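Side-chain contact in glycerol Dehydrogenase (Unidentified, PDB 5XN8), which probably catalyses the NAD-dependent oxidation of glycerol to dihydroxyacetone, as a metal-dependent member of the iron-containing alcohol dehydrogenase family: residues V34-D38 and F39-L43. Sequence-based numbering, arbitrary orientation. Where two conformers were deposited one is given.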
loop_
_atom_site.group_PDB
_atom_site.type_symbol
_atom_site.label_atom_id
_atom_site.label_comp_id
_atom_site.label_asym_id
_atom_site.label_seq_id
_atom_site.Cartn_x
_atom_site.Cartn_y
_atom_site.Cartn_z
ATOM N N VAL A 34 50.375 -27.506 7.959
ATOM C CA VAL A 34 49.346 -26.913 8.812
ATOM C C VAL A 34 49.974 -25.963 9.837
ATOM O O VAL A 34 50.890 -26.363 10.538
ATOM C CB VAL A 34 48.560 -28.017 9.563
ATOM C CG1 VAL A 34 47.302 -27.452 10.216
ATOM C CG2 VAL A 34 48.216 -29.166 8.629
ATOM N N ILE A 35 49.487 -24.723 9.925
ATOM C CA ILE A 35 49.992 -23.757 10.929
ATOM C C ILE A 35 48.907 -23.187 11.845
ATOM O O ILE A 35 47.768 -22.949 11.420
ATOM C CB ILE A 35 50.800 -22.596 10.296
ATOM C CG1 ILE A 35 49.914 -21.652 9.473
ATOM C CG2 ILE A 35 51.919 -23.153 9.424
ATOM C CD1 ILE A 35 50.650 -20.430 8.962
ATOM N N ALA A 36 49.295 -22.956 13.100
ATOM C CA ALA A 36 48.437 -22.373 14.127
ATOM C C ALA A 36 49.274 -21.954 15.344
ATOM O O ALA A 36 50.351 -22.508 15.581
ATOM C CB ALA A 36 47.380 -23.380 14.549
ATOM N N ASP A 37 48.780 -20.978 16.106
ATOM C CA ASP A 37 49.378 -20.647 17.407
ATOM C C ASP A 37 49.063 -21.767 18.404
ATOM O O ASP A 37 48.230 -22.637 18.123
ATOM C CB ASP A 37 48.966 -19.247 17.915
ATOM C CG ASP A 37 47.468 -19.116 18.229
ATOM O OD1 ASP A 37 46.810 -20.113 18.585
ATOM O OD2 ASP A 37 46.949 -17.983 18.174
ATOM N N ASP A 38 49.731 -21.752 19.556
ATOM C CA ASP A 38 49.615 -22.861 20.514
ATOM C C ASP A 38 48.219 -23.023 21.072
ATOM O O ASP A 38 47.756 -24.148 21.245
ATOM C CB ASP A 38 50.617 -22.735 21.656
ATOM C CG ASP A 38 52.038 -22.823 21.176
ATOM O OD1 ASP A 38 52.467 -23.897 20.675
ATOM O OD2 ASP A 38 52.728 -21.803 21.305
ATOM N N PHE A 39 47.560 -21.898 21.355
ATOM C CA PHE A 39 46.171 -21.903 21.819
ATOM C C PHE A 39 45.246 -22.598 20.822
ATOM O O PHE A 39 44.472 -23.475 21.199
ATOM C CB PHE A 39 45.666 -20.480 22.068
ATOM C CG PHE A 39 44.208 -20.423 22.415
ATOM C CD1 PHE A 39 43.763 -20.869 23.647
ATOM C CD2 PHE A 39 43.281 -19.959 21.496
ATOM C CE1 PHE A 39 42.421 -20.834 23.965
ATOM C CE2 PHE A 39 41.939 -19.923 21.807
ATOM C CZ PHE A 39 41.508 -20.366 23.041
ATOM N N VAL A 40 45.341 -22.203 19.554
ATOM C CA VAL A 40 44.490 -22.753 18.490
ATOM C C VAL A 40 44.902 -24.186 18.119
ATOM O O VAL A 40 44.035 -25.010 17.800
ATOM C CB VAL A 40 44.475 -21.832 17.243
ATOM C CG1 VAL A 40 43.736 -22.476 16.081
ATOM C CG2 VAL A 40 43.835 -20.484 17.582
ATOM N N MET A 41 46.202 -24.483 18.163
ATOM C CA MET A 41 46.697 -25.830 17.872
ATOM C C MET A 41 46.131 -26.889 18.828
ATOM O O MET A 41 45.825 -28.001 18.405
ATOM C CB MET A 41 48.240 -25.871 17.881
ATOM C CG MET A 41 48.847 -27.114 17.220
ATOM S SD MET A 41 48.779 -27.159 15.391
ATOM C CE MET A 41 50.275 -26.257 14.969
ATOM N N LYS A 42 45.980 -26.550 20.102
ATOM C CA LYS A 42 45.377 -27.476 21.077
ATOM C C LYS A 42 43.842 -27.527 20.983
ATOM O O LYS A 42 43.243 -28.587 21.204
ATOM C CB LYS A 42 45.815 -27.134 22.508
ATOM C CG LYS A 42 45.635 -28.280 23.489
ATOM C CD LYS A 42 45.824 -27.851 24.946
ATOM C CE LYS A 42 45.052 -28.745 25.915
ATOM N NZ LYS A 42 45.642 -30.109 26.066
ATOM N N LEU A 43 43.221 -26.390 20.661
ATOM C CA LEU A 43 41.754 -26.274 20.610
ATOM C C LEU A 43 41.165 -27.012 19.411
ATOM O O LEU A 43 40.279 -27.858 19.580
ATOM C CB LEU A 43 41.324 -24.793 20.598
ATOM C CG LEU A 43 39.841 -24.385 20.412
ATOM C CD1 LEU A 43 38.848 -25.306 21.125
ATOM C CD2 LEU A 43 39.613 -22.932 20.805
#
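Strand 34-36 turns through Asp37 into helix 38-54, the two short axes lying at 119° and 8.0 Å at closest approach, at the first turn of the helix in the beta-alpha-beta unit made with strands 31-36 and 58-63 of the nucleotide-binding domain. Asp37 is the N-cap: its backbone O accepts from Met41 N at 2.7 Å, while its carboxylate OD1 takes Val40 N, also at 2.7 Å. Aspartate suits the cap because its short side chain can turn back onto the helix; with CG lodged between its backbone N and carbonyl carbon (chi1 65°), OD1 receives the N-H nearly end-on to its C-O bond. The helix N-terminus would probably favour the negative charge, and Asp37 is a likely NAD+ contact, as in a close relative. Asp38, whose O accepts from Lys42 N, is exposed, and its OD2 forms a salt bridge with Arg63. Inside the bend, small Ala36 leaves room for two larger neighbours. Val40, buried, compact and branched, sets CG1 4.1 Å from Ala36 CB and also packs on Val91 of strand 87-92. Met41, bent at chi2 and chi3, folds its flexible thioether back against the strand end, with CE 4.1 Å from Ala36 CB and 3.8 Å from Ala36 O.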